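Local coordinates for NOL1/NOP2/sun family protein (Enterococcus faecium, PDB 3M4X), which probably methylates ribosomal RNA, as a member of the NOL1/NOP2/sun family with a methyltransferase domain joined to an RNA-binding PUA-like domain, at residues L110-A115 and I179-P184; L230-C235 and G294-K299. All blocks are in the same frame, centred on the assembly; numbering follows the deposited sequence.

Interaction 1 of 2, residues L110-A115 and I179-P184; sequences LDLCAA and IVVDAP
Leu110 and Ile179 lie side by side on one face of the sheet and point the same way. They come from neighbouring parallel strands. Leu110 CD2 meets Ile179 CG2 at 3.9 Å, while its CB meets CG1. Leu110 sends CG away from its backbone N (chi1 175°), which lays the isobutyl group along the isoleucine. Met223 packs against both. Leu112 and Val181 repeat this alignment further along, with Leu112 CD2 set 4.1 Å from Val181 CG2. Ile216 and Ala220 of helix 205-222 pack on Leu112.

Asp111 and Val180 are on the other face and cross obliquely. The Asp111 carboxylate is split between two tasks. OD1 bonds Ser120 at the start of helix 118-127. OD2 turns toward the other segment.

Two straight backbone bonds join the segments. Val180 N gives its hydrogen to Leu110 O at 2.8 Å. Leu112 N gives its hydrogen to Val180 O at 3.0 Å. Beyond them the segments diverge, and a water lies between them. It is 2.7 Å from Asp111 OD2. It also hydrogen-bonds Asp182 N, at 2.8 Å, as well as Cys113 N and Val180 O. Further on, Cys113 CB rests against Asp182 O at 3.4 Å, and its SG lies near Pro184 CD.

The sequence from Asp111 onward matches the cofactor-binding motif found after the first strand of these methyltransferases. Asp182, Ala183 and Pro184 begin their fourth motif. The chemistry implies that the two backbone bonds set the pairing and the aliphatic pairs pack beside it. One water then replaces direct strand bonding and ties together the backbones where both motifs leave the sheet.

Interaction 2 of 2, residues L230-C235 and G294-K299; sequences LIYSTC and GHFVAK
Thr234 O is gripped by the backbone and touched by a ring. Phe296 N bonds it at 2.9 Å, with the donor tilted 25° from the carbonyl plane. His295 CA adds a CH...O contact, and His295 CD2 comes within 3.1 Å of the same oxygen. Cys235 CB sits over one face of the His295 ring, toward the CE1 side, a CH-pi contact 4.2 Å from the ring centroid. Ser93 OG bonds ND1 of this histidine. NE2 is buried with no partner in the model.

The strands run antiparallel. Thr234 N to Phe296 O, at 3.0 Å, completes one hydrogen-bonded pair. Tyr232 and Ala298 form another, with Ala298 N to Tyr232 O at 2.8 Å and Tyr232 N to Ala298 O at 2.9 Å.

Tyr232 and Phe296 project from the same face and cross at about a right angle. They meet at their edges, Tyr232 CD2 to Phe296 CE2 at 4.1 Å. Ile246 of helix 243-252 packs on both rings, and Glu241 O receives the tyrosine hydroxyl. On the other face the Ile231 and Val297 side chains cross, with CG2 3.9 Å from CG1. Helix 95-101 packs on Val297.

Four backbone bonds thus join these strands, while the other edge of strand 228-234 bonds strand 176-182. A reversed strand beside a parallel one fits the Rossmann-like methyltransferase fold.

In the fold
The centres of the two contacts are 10 Å apart in one mixed sheet. Interaction 1 closes before interaction 2 opens along the chain. Strands 108-111, 176-182, 228-234 and 295-302 lie in this order across the sheet. The first three are parallel and the last is reversed, as in the Rossmann-like methyltransferase fold. Strands 176-182 and 228-234 join the contacts through probable hydrogen bonds between Ile231 and both Ile179 and Val181. Asp182 and Ser233 share a weak bond nearby. Helix 205-222 packs on both contacts. The three parallel strands end on the same side, where this fold usually binds its cofactor and substrate.

Interaction 1 of 2, residues L110-A115 and I179-P184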
ATOM      1  N   LEU A 110       3.039   5.186  -9.203  1.00 28.75           N
ATOM      2  CA  LEU A 110       2.408   6.157  -8.316  1.00 29.05           C
ATOM      3  C   LEU A 110       1.102   5.592  -7.766  1.00 26.91           C
ATOM      4  O   LEU A 110       0.286   5.084  -8.517  1.00 29.70           O
ATOM      5  CB  LEU A 110       2.153   7.483  -9.060  1.00 26.45           C
ATOM      6  CG  LEU A 110       1.389   8.582  -8.303  1.00 26.09           C
ATOM      7  CD1 LEU A 110       2.204   9.075  -7.113  1.00 23.99           C
ATOM      8  CD2 LEU A 110       1.055   9.748  -9.225  1.00 26.51           C
ATOM      9  N   ASP A 111       0.948   5.646  -6.448  1.00 28.53           N
ATOM     10  CA  ASP A 111      -0.323   5.395  -5.779  1.00 30.63           C
ATOM     11  C   ASP A 111      -0.825   6.757  -5.312  1.00 32.15           C
ATOM     12  O   ASP A 111      -0.348   7.296  -4.308  1.00 34.34           O
ATOM     13  CB  ASP A 111      -0.126   4.473  -4.574  1.00 31.25           C
ATOM     14  CG  ASP A 111      -1.441   3.894  -4.053  1.00 37.98           C
ATOM     15  OD1 ASP A 111      -1.401   3.037  -3.137  1.00 35.38           O
ATOM     16  OD2 ASP A 111      -2.520   4.291  -4.551  1.00 38.22           O
ATOM     17  N   LEU A 112      -1.772   7.320  -6.047  1.00 32.06           N
ATOM     18  CA  LEU A 112      -2.117   8.734  -5.882  1.00 34.80           C
ATOM     19  C   LEU A 112      -2.991   9.053  -4.657  1.00 36.44           C
ATOM     20  O   LEU A 112      -2.800  10.067  -3.996  1.00 40.38           O
ATOM     21  CB  LEU A 112      -2.746   9.266  -7.171  1.00 32.68           C
ATOM     22  CG  LEU A 112      -3.021  10.763  -7.294  1.00 33.08           C
ATOM     23  CD1 LEU A 112      -1.749  11.590  -7.152  1.00 28.35           C
ATOM     24  CD2 LEU A 112      -3.669  11.033  -8.623  1.00 38.70           C
ATOM     25  N   CYS A 113      -3.939   8.181  -4.346  1.00 32.09           N
ATOM     26  CA  CYS A 113      -4.765   8.345  -3.151  1.00 33.92           C
ATOM     27  C   CYS A 113      -4.609   7.119  -2.257  1.00 32.89           C
ATOM     28  O   CYS A 113      -5.420   6.197  -2.315  1.00 32.12           O
ATOM     29  CB  CYS A 113      -6.227   8.532  -3.566  1.00 35.57           C
ATOM     30  SG  CYS A 113      -6.428   9.731  -4.899  1.00 39.97           S
ATOM     31  N   ALA A 114      -3.589   7.128  -1.407  1.00 29.00           N
ATOM     32  CA  ALA A 114      -2.966   5.864  -0.982  1.00 36.75           C
ATOM     33  C   ALA A 114      -3.324   5.271   0.381  1.00 37.55           C
ATOM     34  O   ALA A 114      -3.231   4.067   0.548  1.00 42.42           O
ATOM     35  CB  ALA A 114      -1.472   5.963  -1.117  1.00 35.98           C
ATOM     36  N   ALA A 115      -3.707   6.101   1.348  1.00 40.59           N
ATOM     37  CA  ALA A 115      -4.092   5.604   2.677  1.00 46.79           C
ATOM     38  C   ALA A 115      -5.321   4.688   2.608  1.00 43.70           C
ATOM     39  O   ALA A 115      -6.228   4.919   1.811  1.00 32.05           O
ATOM     40  CB  ALA A 115      -4.351   6.760   3.623  1.00 46.53           C
ATOM     41  N   ILE A 179       0.187   4.369 -12.816  1.00 29.10           N
ATOM     42  CA  ILE A 179      -0.465   5.151 -11.780  1.00 32.64           C
ATOM     43  C   ILE A 179      -1.775   4.514 -11.341  1.00 30.74           C
ATOM     44  O   ILE A 179      -2.611   4.147 -12.162  1.00 32.64           O
ATOM     45  CB  ILE A 179      -0.722   6.609 -12.235  1.00 31.05           C
ATOM     46  CG1 ILE A 179       0.585   7.293 -12.654  1.00 30.18           C
ATOM     47  CG2 ILE A 179      -1.429   7.400 -11.129  1.00 30.26           C
ATOM     48  CD1 ILE A 179       0.396   8.751 -13.119  1.00 29.12           C
ATOM     49  N   VAL A 180      -1.945   4.397 -10.034  1.00 28.07           N
ATOM     50  CA  VAL A 180      -3.153   3.853  -9.471  1.00 21.55           C
ATOM     51  C   VAL A 180      -3.911   4.969  -8.780  1.00 31.74           C
ATOM     52  O   VAL A 180      -3.395   5.634  -7.872  1.00 31.82           O
ATOM     53  CB  VAL A 180      -2.848   2.748  -8.456  1.00 25.99           C
ATOM     54  CG1 VAL A 180      -4.118   2.292  -7.768  1.00 28.73           C
ATOM     55  CG2 VAL A 180      -2.142   1.592  -9.142  1.00 29.74           C
ATOM     56  N   VAL A 181      -5.143   5.163  -9.227  1.00 33.92           N
ATOM     57  CA  VAL A 181      -6.045   6.150  -8.667  1.00 36.45           C
ATOM     58  C   VAL A 181      -7.258   5.439  -8.065  1.00 36.78           C
ATOM     59  O   VAL A 181      -8.205   5.087  -8.770  1.00 31.43           O
ATOM     60  CB  VAL A 181      -6.537   7.115  -9.759  1.00 33.60           C
ATOM     61  CG1 VAL A 181      -7.437   8.199  -9.151  1.00 34.52           C
ATOM     62  CG2 VAL A 181      -5.356   7.736 -10.485  1.00 28.81           C
ATOM     63  N   ASP A 182      -7.205   5.210  -6.762  1.00 40.14           N
ATOM     64  CA  ASP A 182      -8.343   4.682  -6.025  1.00 37.77           C
ATOM     65  C   ASP A 182      -9.086   5.916  -5.523  1.00 36.24           C
ATOM     66  O   ASP A 182      -8.812   6.434  -4.455  1.00 37.06           O
ATOM     67  CB  ASP A 182      -7.829   3.798  -4.891  1.00 44.04           C
ATOM     68  CG  ASP A 182      -8.922   3.327  -3.950  1.00 45.63           C
ATOM     69  OD1 ASP A 182     -10.037   2.976  -4.401  1.00 43.70           O
ATOM     70  OD2 ASP A 182      -8.636   3.300  -2.737  1.00 48.44           O
ATOM     71  N   ALA A 183     -10.009   6.406  -6.340  1.00 39.61           N
ATOM     72  CA  ALA A 183     -10.571   7.739  -6.167  1.00 37.41           C
ATOM     73  C   ALA A 183     -11.552   7.857  -5.023  1.00 38.15           C
ATOM     74  O   ALA A 183     -12.353   6.952  -4.792  1.00 39.33           O
ATOM     75  CB  ALA A 183     -11.234   8.194  -7.454  1.00 42.82           C
ATOM     76  N   PRO A 184     -11.507   8.989  -4.309  1.00 39.08           N
ATOM     77  CA  PRO A 184     -12.580   9.243  -3.346  1.00 44.35           C
ATOM     78  C   PRO A 184     -13.870   9.134  -4.119  1.00 41.25           C
ATOM     79  O   PRO A 184     -13.947   9.631  -5.253  1.00 42.81           O
ATOM     80  CB  PRO A 184     -12.355  10.705  -2.927  1.00 47.87           C
ATOM     81  CG  PRO A 184     -10.936  11.022  -3.323  1.00 41.26           C
ATOM     82  CD  PRO A 184     -10.643  10.161  -4.518  1.00 39.63           C
TER
HETATM   83  O   HOH W   1      -4.706   5.603  -5.579  1.00 32.31           O

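Interaction 2 of 2, residues L230-C235 and G294-K299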
ATOM      1  N   LEU A 230      -2.677   3.513 -16.511  1.00 29.43           N
ATOM      2  CA  LEU A 230      -3.511   4.112 -15.492  1.00 30.14           C
ATOM      3  C   LEU A 230      -4.518   3.091 -15.021  1.00 33.38           C
ATOM      4  O   LEU A 230      -5.265   2.516 -15.821  1.00 33.21           O
ATOM      5  CB  LEU A 230      -4.270   5.291 -16.079  1.00 34.30           C
ATOM      6  CG  LEU A 230      -5.396   5.827 -15.209  1.00 32.86           C
ATOM      7  CD1 LEU A 230      -4.816   6.457 -13.965  1.00 35.19           C
ATOM      8  CD2 LEU A 230      -6.172   6.833 -16.001  1.00 37.29           C
ATOM      9  N   ILE A 231      -4.529   2.857 -13.718  1.00 33.53           N
ATOM     10  CA  ILE A 231      -5.539   2.021 -13.115  1.00 32.19           C
ATOM     11  C   ILE A 231      -6.467   2.910 -12.276  1.00 35.31           C
ATOM     12  O   ILE A 231      -6.010   3.605 -11.361  1.00 37.26           O
ATOM     13  CB  ILE A 231      -4.923   0.898 -12.254  1.00 30.76           C
ATOM     14  CG1 ILE A 231      -4.220  -0.155 -13.124  1.00 32.02           C
ATOM     15  CG2 ILE A 231      -6.008   0.217 -11.421  1.00 32.47           C
ATOM     16  CD1 ILE A 231      -2.801   0.201 -13.557  1.00 30.60           C
ATOM     17  N   TYR A 232      -7.757   2.903 -12.613  1.00 26.46           N
ATOM     18  CA  TYR A 232      -8.770   3.681 -11.891  1.00 26.93           C
ATOM     19  C   TYR A 232      -9.726   2.779 -11.132  1.00 29.75           C
ATOM     20  O   TYR A 232     -10.201   1.771 -11.658  1.00 32.23           O
ATOM     21  CB  TYR A 232      -9.586   4.533 -12.861  1.00 33.55           C
ATOM     22  CG  TYR A 232     -10.751   5.280 -12.231  1.00 30.52           C
ATOM     23  CD1 TYR A 232     -10.534   6.414 -11.468  1.00 29.48           C
ATOM     24  CD2 TYR A 232     -12.069   4.856 -12.416  1.00 31.45           C
ATOM     25  CE1 TYR A 232     -11.581   7.114 -10.907  1.00 29.94           C
ATOM     26  CE2 TYR A 232     -13.141   5.552 -11.851  1.00 32.53           C
ATOM     27  CZ  TYR A 232     -12.887   6.689 -11.102  1.00 37.06           C
ATOM     28  OH  TYR A 232     -13.922   7.411 -10.526  1.00 33.92           O
ATOM     29  N   SER A 233     -10.033   3.153  -9.900  1.00 33.89           N
ATOM     30  CA  SER A 233     -10.899   2.314  -9.087  1.00 35.62           C
ATOM     31  C   SER A 233     -11.737   3.109  -8.122  1.00 34.76           C
ATOM     32  O   SER A 233     -11.425   4.253  -7.769  1.00 34.32           O
ATOM     33  CB  SER A 233     -10.097   1.289  -8.306  1.00 33.11           C
ATOM     34  OG  SER A 233      -9.570   1.879  -7.130  1.00 45.32           O
ATOM     35  N   THR A 234     -12.788   2.457  -7.653  1.00 33.76           N
ATOM     36  CA  THR A 234     -13.770   3.119  -6.843  1.00 35.66           C
ATOM     37  C   THR A 234     -14.444   2.065  -5.966  1.00 38.58           C
ATOM     38  O   THR A 234     -14.491   0.893  -6.333  1.00 39.30           O
ATOM     39  CB  THR A 234     -14.756   3.829  -7.795  1.00 42.32           C
ATOM     40  OG1 THR A 234     -14.680   5.249  -7.604  1.00 49.38           O
ATOM     41  CG2 THR A 234     -16.153   3.317  -7.615  1.00 26.77           C
ATOM     42  N   CYS A 235     -14.927   2.458  -4.792  1.00 37.64           N
ATOM     43  CA  CYS A 235     -15.692   1.529  -3.967  1.00 39.92           C
ATOM     44  C   CYS A 235     -17.166   1.926  -3.951  1.00 42.46           C
ATOM     45  O   CYS A 235     -17.811   1.962  -2.913  1.00 41.03           O
ATOM     46  CB  CYS A 235     -15.115   1.419  -2.548  1.00 45.04           C
ATOM     47  SG  CYS A 235     -15.084   2.961  -1.613  1.00 70.53           S
ATOM     48  N   GLY A 294     -17.740  -4.675  -2.938  1.00 41.35           N
ATOM     49  CA  GLY A 294     -18.155  -3.862  -4.060  1.00 47.11           C
ATOM     50  C   GLY A 294     -17.041  -2.942  -4.516  1.00 47.09           C
ATOM     51  O   GLY A 294     -16.513  -2.139  -3.747  1.00 41.90           O
ATOM     52  N   HIS A 295     -16.686  -3.070  -5.785  1.00 47.72           N
ATOM     53  CA  HIS A 295     -15.611  -2.286  -6.364  1.00 41.07           C
ATOM     54  C   HIS A 295     -15.808  -2.141  -7.864  1.00 38.86           C
ATOM     55  O   HIS A 295     -16.464  -2.962  -8.516  1.00 40.43           O
ATOM     56  CB  HIS A 295     -14.256  -2.939  -6.063  1.00 39.99           C
ATOM     57  CG  HIS A 295     -13.421  -2.171  -5.081  1.00 42.14           C
ATOM     58  ND1 HIS A 295     -13.506  -2.364  -3.715  1.00 48.65           N
ATOM     59  CD2 HIS A 295     -12.496  -1.199  -5.262  1.00 40.17           C
ATOM     60  CE1 HIS A 295     -12.668  -1.547  -3.102  1.00 48.18           C
ATOM     61  NE2 HIS A 295     -12.040  -0.830  -4.019  1.00 48.07           N
ATOM     62  N   PHE A 296     -15.248  -1.068  -8.399  1.00 36.38           N
ATOM     63  CA  PHE A 296     -15.118  -0.885  -9.831  1.00 34.86           C
ATOM     64  C   PHE A 296     -13.634  -0.677 -10.130  1.00 31.58           C
ATOM     65  O   PHE A 296     -12.970   0.075  -9.427  1.00 32.92           O
ATOM     66  CB  PHE A 296     -15.924   0.348 -10.260  1.00 30.94           C
ATOM     67  CG  PHE A 296     -15.789   0.689 -11.705  1.00 31.48           C
ATOM     68  CD1 PHE A 296     -16.518  -0.003 -12.667  1.00 32.45           C
ATOM     69  CD2 PHE A 296     -14.957   1.728 -12.110  1.00 34.12           C
ATOM     70  CE1 PHE A 296     -16.410   0.325 -14.013  1.00 32.24           C
ATOM     71  CE2 PHE A 296     -14.841   2.066 -13.453  1.00 26.09           C
ATOM     72  CZ  PHE A 296     -15.566   1.365 -14.401  1.00 34.40           C
ATOM     73  N   VAL A 297     -13.114  -1.352 -11.151  1.00 31.42           N
ATOM     74  CA  VAL A 297     -11.738  -1.136 -11.583  1.00 35.06           C
ATOM     75  C   VAL A 297     -11.596  -1.090 -13.092  1.00 36.00           C
ATOM     76  O   VAL A 297     -12.251  -1.840 -13.805  1.00 32.42           O
ATOM     77  CB  VAL A 297     -10.763  -2.225 -11.073  1.00 40.20           C
ATOM     78  CG1 VAL A 297      -9.332  -1.833 -11.432  1.00 36.07           C
ATOM     79  CG2 VAL A 297     -10.876  -2.362  -9.597  1.00 49.83           C
ATOM     80  N   ALA A 298     -10.707  -0.222 -13.571  1.00 37.64           N
ATOM     81  CA  ALA A 298     -10.416  -0.121 -14.993  1.00 33.57           C
ATOM     82  C   ALA A 298      -8.915   0.079 -15.218  1.00 30.30           C
ATOM     83  O   ALA A 298      -8.238   0.761 -14.435  1.00 31.63           O
ATOM     84  CB  ALA A 298     -11.222   1.031 -15.612  1.00 35.19           C
ATOM     85  N   LYS A 299      -8.383  -0.534 -16.268  1.00 33.93           N
ATOM     86  CA  LYS A 299      -6.982  -0.313 -16.642  1.00 33.72           C
ATOM     87  C   LYS A 299      -6.903   0.319 -18.031  1.00 33.96           C
ATOM     88  O   LYS A 299      -7.516  -0.173 -18.968  1.00 36.46           O
ATOM     89  CB  LYS A 299      -6.184  -1.617 -16.623  1.00 36.46           C
ATOM     90  CG  LYS A 299      -4.722  -1.439 -17.005  1.00 43.89           C
ATOM     91  CD  LYS A 299      -3.894  -2.700 -16.727  1.00 45.30           C
ATOM     92  CE  LYS A 299      -4.331  -3.837 -17.629  1.00 44.55           C
ATOM     93  NZ  LYS A 299      -3.410  -5.005 -17.604  1.00 41.71           N
TER